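Local atomic coordinates of leucyl-trna synthetase (Plasmodium falciparum, PDB entry 5FOC), a protein that charges tRNA(Leu) with leucine at the expense of ATP, the present chain being its editing domain, which probably hydrolyses wrongly aminoacylated tRNA. Residues L269-K274 and S318-V323; K274-Y279 and L285-L290; D261-Y266 and Y310-E315. The protein carries 2 engineered substitutions. All coordinates share one frame; numbering follows the deposited sequence.

Contact 1: residues L269-K274 and S318-V323; sequences LEDIRK and SSYKDV
Asp271, on helix 263-274, and the backbone of Ser318 to Tyr320, in the loop between helices 307-314 and 325-339, are joined chiefly by hydrogen bonds. The carboxylate reaches out with CG beside its own backbone N (chi1 -83°), and OD2 accepts a fairly straight bond from Tyr320 N, 2.9 Å long with an N-H...O angle of 162°. The donor arrives on the syn side of OD2 but clearly tilted out of the carboxylate plane. The other oxygen works through water 1, which donates to Asp271 OD1 at 2.6 Å and to Ser318 O at 2.7 Å. One short acid thus holds an N-H directly and a carbonyl by way of water, which suits aspartate to anchoring a chain that has no regular structure.

Van der Waals contacts gather round the same oxygen, OD2. Asp271 OD2 lies 3.4 Å from Ser319 CB and meets the Tyr320 ring at its edge, 3.3 Å from Tyr320 CD1, with the carboxylate and ring planes inclined at 56°.

Bonds within the loop keep its shape. A type I turn runs from Ser319 to Asp322, and Ser319 OG accepts from Lys321 N at 3.1 Å, an ST turn that serine's short hydroxyl can make. Asp322 OD2 takes Ser318 N on its anti lone pair and also forms a salt bridge with Lys324.

Farther in, Tyr320 packs against Ala267 and Cys268 of helix 263-274 and Tyr279 of helix 276-282, its OH hydrogen-bonded to Thr244; on the helix, Leu269 and Ile272 rest on Leu241 of strand 238-242.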
loop_
_atom_site.group_PDB
_atom_site.type_symbol
_atom_site.label_atom_id
_atom_site.label_comp_id
_atom_site.label_asym_id
_atom_site.label_seq_id
_atom_site.Cartn_x
_atom_site.Cartn_y
_atom_site.Cartn_z
ATOM N N LEU A 269 13.577 5.385 4.023
ATOM C CA LEU A 269 14.328 4.150 4.234
ATOM C C LEU A 269 15.690 4.446 4.880
ATOM O O LEU A 269 16.090 3.746 5.835
ATOM C CB LEU A 269 14.435 3.346 2.928
ATOM C CG LEU A 269 15.216 2.013 3.018
ATOM C CD1 LEU A 269 14.670 1.076 4.116
ATOM C CD2 LEU A 269 15.219 1.352 1.633
ATOM N N GLU A 270 16.380 5.477 4.422
ATOM C CA GLU A 270 17.645 5.911 5.003
ATOM C C GLU A 270 17.517 6.319 6.483
ATOM O O GLU A 270 18.375 5.986 7.266
ATOM C CB GLU A 270 18.264 7.024 4.150
ATOM C CG GLU A 270 19.548 7.646 4.678
ATOM C CD GLU A 270 20.798 6.795 4.525
ATOM O OE1 GLU A 270 20.724 5.623 4.087
ATOM O OE2 GLU A 270 21.884 7.326 4.863
ATOM N N ASP A 271 16.431 7.010 6.865
ATOM C CA ASP A 271 16.204 7.403 8.269
ATOM C C ASP A 271 15.960 6.163 9.121
ATOM O O ASP A 271 16.471 6.037 10.236
ATOM C CB ASP A 271 15.018 8.381 8.397
ATOM C CG ASP A 271 15.398 9.820 8.110
ATOM O OD1 ASP A 271 16.571 10.165 7.977
ATOM O OD2 ASP A 271 14.477 10.642 7.938
ATOM N N ILE A 272 15.189 5.222 8.585
ATOM C CA ILE A 272 14.936 3.965 9.301
ATOM C C ILE A 272 16.213 3.199 9.549
ATOM O O ILE A 272 16.470 2.713 10.673
ATOM C CB ILE A 272 13.876 3.115 8.569
ATOM C CG1 ILE A 272 12.518 3.834 8.643
ATOM C CG2 ILE A 272 13.717 1.736 9.195
ATOM C CD1 ILE A 272 11.446 3.264 7.764
ATOM N N ARG A 273 17.034 3.091 8.515
ATOM C CA ARG A 273 18.313 2.406 8.597
ATOM C C ARG A 273 19.228 3.092 9.598
ATOM O O ARG A 273 19.782 2.460 10.487
ATOM C CB ARG A 273 18.985 2.343 7.237
ATOM C CG ARG A 273 18.305 1.352 6.313
ATOM C CD ARG A 273 18.909 1.361 4.937
ATOM N NE ARG A 273 18.412 0.240 4.172
ATOM C CZ ARG A 273 18.498 0.082 2.852
ATOM N NH1 ARG A 273 19.018 1.010 2.071
ATOM N NH2 ARG A 273 18.003 -1.018 2.288
ATOM N N LYS A 274 19.354 4.396 9.481
ATOM C CA LYS A 274 20.193 5.198 10.369
ATOM C C LYS A 274 19.775 5.108 11.842
ATOM O O LYS A 274 20.614 5.130 12.716
ATOM C CB LYS A 274 20.088 6.650 9.883
ATOM C CG LYS A 274 20.904 7.688 10.612
ATOM C CD LYS A 274 20.680 9.071 10.000
ATOM C CE LYS A 274 21.127 9.176 8.541
ATOM N NZ LYS A 274 20.986 10.593 8.097
ATOM N N SER A 318 17.718 16.389 4.497
ATOM C CA SER A 318 18.165 16.110 5.864
ATOM C C SER A 318 17.467 14.954 6.540
ATOM O O SER A 318 18.043 14.366 7.436
ATOM C CB SER A 318 18.053 17.367 6.714
ATOM O OG SER A 318 18.923 18.325 6.151
ATOM N N SER A 319 16.242 14.658 6.107
ATOM C CA SER A 319 15.398 13.624 6.661
ATOM C C SER A 319 14.179 13.462 5.739
ATOM O O SER A 319 13.953 14.277 4.812
ATOM C CB SER A 319 14.905 13.978 8.061
ATOM O OG SER A 319 13.869 14.972 7.963
ATOM N N TYR A 320 13.366 12.438 6.011
ATOM C CA TYR A 320 12.178 12.198 5.192
ATOM C C TYR A 320 11.083 13.195 5.525
ATOM O O TYR A 320 10.080 13.236 4.839
ATOM C CB TYR A 320 11.690 10.744 5.247
ATOM C CG TYR A 320 10.805 10.348 6.410
ATOM C CD1 TYR A 320 11.333 9.803 7.595
ATOM C CD2 TYR A 320 9.429 10.377 6.280
ATOM C CE1 TYR A 320 10.501 9.431 8.641
ATOM C CE2 TYR A 320 8.595 10.011 7.297
ATOM C CZ TYR A 320 9.131 9.506 8.481
ATOM O OH TYR A 320 8.254 9.139 9.484
ATOM N N LYS A 321 11.277 13.959 6.593
ATOM C CA LYS A 321 10.367 15.045 6.964
ATOM C C LYS A 321 10.886 16.443 6.629
ATOM O O LYS A 321 10.249 17.442 6.999
ATOM C CB LYS A 321 10.073 14.940 8.463
ATOM C CG LYS A 321 9.351 13.644 8.830
ATOM C CD LYS A 321 9.449 13.299 10.311
ATOM C CE LYS A 321 10.798 12.693 10.627
ATOM N NZ LYS A 321 10.842 12.272 12.045
ATOM N N ASP A 322 11.975 16.528 5.875
ATOM C CA ASP A 322 12.506 17.804 5.338
ATOM C C ASP A 322 11.416 18.528 4.526
ATOM O O ASP A 322 10.821 17.953 3.620
ATOM C CB ASP A 322 13.737 17.480 4.473
ATOM C CG ASP A 322 14.602 18.685 4.160
ATOM O OD1 ASP A 322 14.043 19.767 3.826
ATOM O OD2 ASP A 322 15.854 18.550 4.211
ATOM N N VAL A 323 11.164 19.801 4.847
ATOM C CA VAL A 323 10.164 20.607 4.124
ATOM C C VAL A 323 10.438 20.763 2.636
ATOM O O VAL A 323 9.511 21.051 1.861
ATOM C CB VAL A 323 9.999 22.025 4.741
ATOM C CG1 VAL A 323 9.492 21.934 6.164
ATOM C CG2 VAL A 323 11.268 22.875 4.611
HETATM O O HOH W 1 17.691 12.222 8.992
#

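Contact 2: residues K274-Y279 and L285-L290; sequences KKKNYY and LKEEQL
Lys276 and Glu287 slant across each other at the solvent-facing side of this contact. Lys276 starts with CG between its backbone N and carbonyl carbon (chi1 56°) and then runs extended, which brings its far end across to the carboxylate of Glu287, itself on an extended chain. The nearest approach is made by the methylene carbon, Lys276 CE lying 3.3 Å from Glu287 OE2, while Lys276 NZ stands 3.5 Å from Glu287 OE1. The salt bridge therefore has only a weak hydrogen bond in it, and attraction between the charges probably contributes more than directed bonding. Long, flexible side chains suit a place where both residues are partly exposed.

Beneath the charged ends the pairing turns apolar. Lys276 CB touches the Leu290 methyl CD1 at 3.9 Å, so the lysine offers carbon at its root and charge at its end. Three residues further along the helix from Lys276, Tyr279 is met by Leu285 of the loop, whose side chain starts toward it and meets its carbonyl oxygen and CB: Leu285 CB is 4.1 Å from Tyr279 O, and Leu285 CD1 is 4.4 Å from Tyr279 CB. The tyrosine ring leads away from this leucine, and Tyr278 CD2 sits 3.6 Å above the plane of the Tyr279 ring, over its centre.

The chain after helix 276-282 folds back beside it. Leu285 and Leu290 both pack on Leu241 of strand 238-242, Leu290 and Tyr279 also touch Ile272 of helix 263-274, and Tyr279 reaches Pro242.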
loop_
_atom_site.group_PDB
_atom_site.type_symbol
_atom_site.label_atom_id
_atom_site.label_comp_id
_atom_site.label_asym_id
_atom_site.label_seq_id
_atom_site.Cartn_x
_atom_site.Cartn_y
_atom_site.Cartn_z
ATOM N N LYS A 274 19.354 4.396 9.481
ATOM C CA LYS A 274 20.193 5.198 10.369
ATOM C C LYS A 274 19.775 5.108 11.842
ATOM O O LYS A 274 20.614 5.130 12.716
ATOM C CB LYS A 274 20.088 6.650 9.883
ATOM C CG LYS A 274 20.904 7.688 10.612
ATOM C CD LYS A 274 20.680 9.071 10.000
ATOM C CE LYS A 274 21.127 9.176 8.541
ATOM N NZ LYS A 274 20.986 10.593 8.097
ATOM N N LYS A 275 18.470 5.033 12.101
ATOM C CA LYS A 275 17.946 5.023 13.463
ATOM C C LYS A 275 17.326 3.665 13.733
ATOM O O LYS A 275 16.296 3.551 14.375
ATOM C CB LYS A 275 16.948 6.171 13.652
ATOM C CG LYS A 275 17.500 7.510 13.148
ATOM C CD LYS A 275 16.563 8.696 13.348
ATOM C CE LYS A 275 17.109 9.666 14.396
ATOM N NZ LYS A 275 16.275 10.889 14.578
ATOM N N LYS A 276 18.026 2.625 13.280
ATOM C CA LYS A 276 17.526 1.245 13.334
ATOM C C LYS A 276 17.218 0.790 14.764
ATOM O O LYS A 276 16.231 0.095 14.967
ATOM C CB LYS A 276 18.452 0.259 12.570
ATOM C CG LYS A 276 19.929 0.207 12.965
ATOM C CD LYS A 276 20.729 -0.537 11.891
ATOM C CE LYS A 276 22.142 -0.904 12.337
ATOM N NZ LYS A 276 22.721 -1.938 11.433
ATOM N N ASN A 277 17.980 1.266 15.755
ATOM C CA ASN A 277 17.651 1.000 17.165
ATOM C C ASN A 277 16.296 1.576 17.599
ATOM O O ASN A 277 15.510 0.863 18.233
ATOM C CB ASN A 277 18.763 1.495 18.097
ATOM C CG ASN A 277 20.078 0.744 17.906
ATOM O OD1 ASN A 277 20.106 -0.431 17.539
ATOM N ND2 ASN A 277 21.174 1.429 18.156
ATOM N N TYR A 278 16.010 2.836 17.254
ATOM C CA TYR A 278 14.675 3.412 17.519
ATOM C C TYR A 278 13.565 2.550 16.895
ATOM O O TYR A 278 12.584 2.195 17.549
ATOM C CB TYR A 278 14.568 4.882 17.060
ATOM C CG TYR A 278 13.159 5.458 17.063
ATOM C CD1 TYR A 278 12.630 6.078 18.210
ATOM C CD2 TYR A 278 12.366 5.426 15.906
ATOM C CE1 TYR A 278 11.353 6.630 18.206
ATOM C CE2 TYR A 278 11.082 5.976 15.902
ATOM C CZ TYR A 278 10.582 6.573 17.052
ATOM O OH TYR A 278 9.308 7.122 17.032
ATOM N N TYR A 279 13.755 2.197 15.633
ATOM C CA TYR A 279 12.713 1.533 14.859
ATOM C C TYR A 279 12.480 0.075 15.255
ATOM O O TYR A 279 11.348 -0.370 15.332
ATOM C CB TYR A 279 12.978 1.690 13.361
ATOM C CG TYR A 279 12.568 3.080 12.829
ATOM C CD1 TYR A 279 11.241 3.385 12.564
ATOM C CD2 TYR A 279 13.505 4.077 12.648
ATOM C CE1 TYR A 279 10.866 4.659 12.111
ATOM C CE2 TYR A 279 13.147 5.338 12.193
ATOM C CZ TYR A 279 11.819 5.627 11.935
ATOM O OH TYR A 279 11.455 6.867 11.444
ATOM N N LEU A 285 10.086 -4.924 14.112
ATOM C CA LEU A 285 11.109 -4.852 13.044
ATOM C C LEU A 285 12.451 -5.359 13.553
ATOM O O LEU A 285 12.827 -5.090 14.679
ATOM C CB LEU A 285 11.316 -3.409 12.513
ATOM C CG LEU A 285 10.250 -2.824 11.616
ATOM C CD1 LEU A 285 10.586 -1.352 11.372
ATOM C CD2 LEU A 285 10.178 -3.593 10.310
ATOM N N LYS A 286 13.174 -6.065 12.685
ATOM C CA LYS A 286 14.531 -6.514 12.974
ATOM C C LYS A 286 15.476 -5.978 11.936
ATOM O O LYS A 286 15.083 -5.840 10.771
ATOM C CB LYS A 286 14.612 -8.045 13.042
ATOM C CG LYS A 286 13.696 -8.665 14.097
ATOM C CD LYS A 286 13.054 -9.972 13.639
ATOM C CE LYS A 286 11.980 -9.757 12.573
ATOM N NZ LYS A 286 11.321 -11.038 12.187
ATOM N N GLU A 287 16.711 -5.685 12.363
ATOM C CA GLU A 287 17.783 -5.159 11.507
ATOM C C GLU A 287 17.851 -5.874 10.170
ATOM O O GLU A 287 18.067 -5.265 9.139
ATOM C CB GLU A 287 19.170 -5.382 12.159
ATOM C CG GLU A 287 19.430 -4.531 13.379
ATOM C CD GLU A 287 20.896 -4.224 13.621
ATOM O OE1 GLU A 287 21.782 -4.889 13.030
ATOM O OE2 GLU A 287 21.154 -3.303 14.421
ATOM N N GLU A 288 17.748 -7.196 10.208
ATOM C CA GLU A 288 17.873 -7.987 8.987
ATOM C C GLU A 288 16.758 -7.761 7.957
ATOM O O GLU A 288 16.916 -8.140 6.797
ATOM C CB GLU A 288 17.977 -9.472 9.326
ATOM C CG GLU A 288 16.766 -10.018 10.082
ATOM C CD GLU A 288 17.087 -10.342 11.535
ATOM O OE1 GLU A 288 17.709 -9.479 12.237
ATOM O OE2 GLU A 288 16.687 -11.451 11.968
ATOM N N GLN A 289 15.644 -7.181 8.380
ATOM C CA GLN A 289 14.566 -6.831 7.453
ATOM C C GLN A 289 14.831 -5.546 6.704
ATOM O O GLN A 289 14.098 -5.297 5.768
ATOM C CB GLN A 289 13.235 -6.680 8.192
ATOM C CG GLN A 289 12.766 -7.940 8.896
ATOM C CD GLN A 289 11.452 -7.744 9.605
ATOM O OE1 GLN A 289 11.414 -7.184 10.687
ATOM N NE2 GLN A 289 10.371 -8.216 9.010
ATOM N N LEU A 290 15.860 -4.778 7.072
ATOM C CA LEU A 290 16.037 -3.428 6.530
ATOM C C LEU A 290 17.027 -3.379 5.383
ATOM O O LEU A 290 17.465 -2.318 5.022
ATOM C CB LEU A 290 16.483 -2.474 7.618
ATOM C CG LEU A 290 15.646 -2.464 8.866
ATOM C CD1 LEU A 290 16.237 -1.490 9.843
ATOM C CD2 LEU A 290 14.225 -2.063 8.570
#

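Contact 3: residues D261-Y266 and Y310-E315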
loop_
_atom_site.group_PDB
_atom_site.type_symbol
_atom_site.label_atom_id
_atom_site.label_comp_id
_atom_site.label_asym_id
_atom_site.label_seq_id
_atom_site.Cartn_x
_atom_site.Cartn_y
_atom_site.Cartn_z
ATOM N N ASP A 261 14.142 4.995 -6.995
ATOM C CA ASP A 261 13.558 5.928 -7.981
ATOM C C ASP A 261 12.764 7.059 -7.396
ATOM O O ASP A 261 12.246 7.936 -8.188
ATOM C CB ASP A 261 12.671 5.135 -8.889
ATOM C CG ASP A 261 13.454 4.111 -9.727
ATOM O OD1 ASP A 261 14.644 4.353 -10.041
ATOM O OD2 ASP A 261 12.825 3.114 -10.133
ATOM N N SER A 262 12.686 7.137 -6.082
ATOM C CA SER A 262 11.937 8.176 -5.384
ATOM C C SER A 262 12.763 8.717 -4.240
ATOM O O SER A 262 13.237 7.953 -3.398
ATOM C CB SER A 262 10.618 7.654 -4.862
ATOM O OG SER A 262 10.130 8.442 -3.793
ATOM N N THR A 263 12.968 10.033 -4.207
ATOM C CA THR A 263 13.772 10.655 -3.168
ATOM C C THR A 263 13.097 10.590 -1.803
ATOM O O THR A 263 13.791 10.420 -0.797
ATOM C CB THR A 263 14.161 12.090 -3.532
ATOM O OG1 THR A 263 14.934 12.050 -4.728
ATOM C CG2 THR A 263 14.977 12.726 -2.447
ATOM N N ASP A 264 11.775 10.689 -1.739
ATOM C CA ASP A 264 11.110 10.619 -0.450
ATOM C C ASP A 264 11.229 9.194 0.105
ATOM O O ASP A 264 11.545 9.025 1.297
ATOM C CB ASP A 264 9.649 11.089 -0.433
ATOM C CG ASP A 264 8.808 10.500 -1.497
ATOM O OD1 ASP A 264 9.307 10.103 -2.577
ATOM O OD2 ASP A 264 7.587 10.471 -1.266
ATOM N N ASP A 265 11.067 8.206 -0.776
ATOM C CA ASP A 265 11.172 6.775 -0.366
ATOM C C ASP A 265 12.571 6.516 0.103
ATOM O O ASP A 265 12.776 5.929 1.172
ATOM C CB ASP A 265 10.847 5.852 -1.544
ATOM C CG ASP A 265 9.371 5.931 -1.972
ATOM O OD1 ASP A 265 8.602 6.706 -1.305
ATOM O OD2 ASP A 265 8.970 5.275 -2.949
ATOM N N TYR A 266 13.545 6.963 -0.676
ATOM C CA TYR A 266 14.947 6.843 -0.293
ATOM C C TYR A 266 15.207 7.446 1.084
ATOM O O TYR A 266 15.889 6.847 1.953
ATOM C CB TYR A 266 15.861 7.512 -1.321
ATOM C CG TYR A 266 17.299 7.247 -1.021
ATOM C CD1 TYR A 266 17.901 6.095 -1.503
ATOM C CD2 TYR A 266 18.042 8.080 -0.193
ATOM C CE1 TYR A 266 19.233 5.787 -1.170
ATOM C CE2 TYR A 266 19.367 7.778 0.146
ATOM C CZ TYR A 266 19.961 6.630 -0.354
ATOM O OH TYR A 266 21.265 6.311 -0.044
ATOM N N TYR A 310 20.408 10.113 -5.893
ATOM C CA TYR A 310 21.111 11.246 -6.530
ATOM C C TYR A 310 20.533 12.607 -6.072
ATOM O O TYR A 310 21.291 13.477 -5.696
ATOM C CB TYR A 310 21.071 11.144 -8.060
ATOM C CG TYR A 310 21.801 12.264 -8.746
ATOM C CD1 TYR A 310 23.162 12.176 -9.026
ATOM C CD2 TYR A 310 21.123 13.434 -9.122
ATOM C CE1 TYR A 310 23.842 13.225 -9.644
ATOM C CE2 TYR A 310 21.786 14.471 -9.749
ATOM C CZ TYR A 310 23.143 14.362 -10.000
ATOM O OH TYR A 310 23.778 15.405 -10.636
ATOM N N TYR A 311 19.208 12.763 -6.092
ATOM C CA TYR A 311 18.570 14.038 -5.644
ATOM C C TYR A 311 18.529 14.224 -4.123
ATOM O O TYR A 311 18.599 15.357 -3.642
ATOM C CB TYR A 311 17.205 14.257 -6.301
ATOM C CG TYR A 311 17.412 14.601 -7.752
ATOM C CD1 TYR A 311 17.810 15.906 -8.145
ATOM C CD2 TYR A 311 17.324 13.631 -8.743
ATOM C CE1 TYR A 311 18.056 16.221 -9.489
ATOM C CE2 TYR A 311 17.536 13.951 -10.101
ATOM C CZ TYR A 311 17.924 15.238 -10.470
ATOM O OH TYR A 311 18.150 15.546 -11.814
ATOM N N TYR A 312 18.429 13.117 -3.370
ATOM C CA TYR A 312 18.612 13.159 -1.924
ATOM C C TYR A 312 19.941 13.841 -1.578
ATOM O O TYR A 312 19.985 14.783 -0.788
ATOM C CB TYR A 312 18.593 11.745 -1.374
ATOM C CG TYR A 312 18.739 11.621 0.109
ATOM C CD1 TYR A 312 17.657 11.868 0.964
ATOM C CD2 TYR A 312 19.964 11.229 0.672
ATOM C CE1 TYR A 312 17.779 11.739 2.336
ATOM C CE2 TYR A 312 20.101 11.099 2.054
ATOM C CZ TYR A 312 19.003 11.345 2.877
ATOM O OH TYR A 312 19.121 11.214 4.216
ATOM N N GLU A 313 21.009 13.381 -2.216
ATOM C CA GLU A 313 22.367 13.878 -1.945
ATOM C C GLU A 313 22.632 15.270 -2.485
ATOM O O GLU A 313 23.188 16.107 -1.774
ATOM C CB GLU A 313 23.404 12.926 -2.524
ATOM C CG GLU A 313 23.433 11.566 -1.835
ATOM C CD GLU A 313 24.391 10.613 -2.507
ATOM O OE1 GLU A 313 24.709 10.861 -3.702
ATOM O OE2 GLU A 313 24.831 9.619 -1.855
ATOM N N LYS A 314 22.250 15.502 -3.743
ATOM C CA LYS A 314 22.510 16.776 -4.407
ATOM C C LYS A 314 21.728 17.901 -3.747
ATOM O O LYS A 314 22.284 18.981 -3.580
ATOM C CB LYS A 314 22.164 16.705 -5.892
ATOM C CG LYS A 314 22.505 17.944 -6.698
ATOM C CD LYS A 314 21.964 17.792 -8.102
ATOM C CE LYS A 314 22.242 19.006 -8.959
ATOM N NZ LYS A 314 21.949 18.674 -10.378
ATOM N N GLU A 315 20.468 17.660 -3.355
ATOM C CA GLU A 315 19.652 18.731 -2.710
ATOM C C GLU A 315 19.807 18.799 -1.183
ATOM O O GLU A 315 19.142 19.614 -0.514
ATOM C CB GLU A 315 18.169 18.644 -3.075
ATOM C CG GLU A 315 17.826 18.492 -4.549
ATOM C CD GLU A 315 18.314 19.608 -5.444
ATOM O OE1 GLU A 315 18.435 20.762 -4.982
ATOM O OE2 GLU A 315 18.555 19.320 -6.644
#
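Tyr266 and Tyr312 each hold CG anti to the backbone N (chi1 -173° and -179°), and these matching torsions send each ring out from its helix toward the other. There the two side chains cross at about a right angle. Tyr266 CE2 lies over one face of the Tyr312 ring, 3.5 Å from Tyr312 CD2, and Tyr266 CD2 is 3.6 Å from Tyr312 CG. With ring centroids 5.0 Å apart and planes inclined at 59°, the rings meet obliquely. The flat ring of tyrosine gives carbon surface for this packing, while its polar OH suits a partly exposed place.

Thr263 fills the space closest to the backbones, where its CA comes 5.6 Å from Tyr312 CA. The methyl Thr263 CG2 is 3.6 Å from Tyr312 N and lies at the edge of that ring, while Thr263 OG1 passes 3.5 Å from Tyr311 CB. That hydroxyl is hydrogen-bonded to Gly308 O, in helix 307-314, so the small branched residue turns a polar group to one helix carbonyl and a methyl to the aromatic ring. Leu332 of helix 325-339 touches both Thr263 and Tyr311.

This is helix-on-helix packing within the editing domain of a class I leucyl-tRNA synthetase: the start of helix 263-274 lies against the C-terminal part of helix 307-314, and helix 325-339 touches both.

In the fold
Contacts 1 and 3 share helix 263-274: its first turn meets helix 307-314, and its later part meets the loop after helix 307-314, their centres about 10 Å apart. Glu270 CG touches Tyr312 OH at 3.6 Å between them. Contact 2 is nested along the chain inside the loops closed by both others, and shares Lys274 with contact 1, whose centre is about 13 Å away. Those two are joined directly, since Arg273 NE probably donates to Leu290 O at 2.9 Å and Ile272 CA packs 3.6 Å from Tyr279 CD2. Contacts 2 and 3, about 20 Å apart between centres, do not touch. Contact 1 lies on the same side of the editing domain's centre as each of the other two.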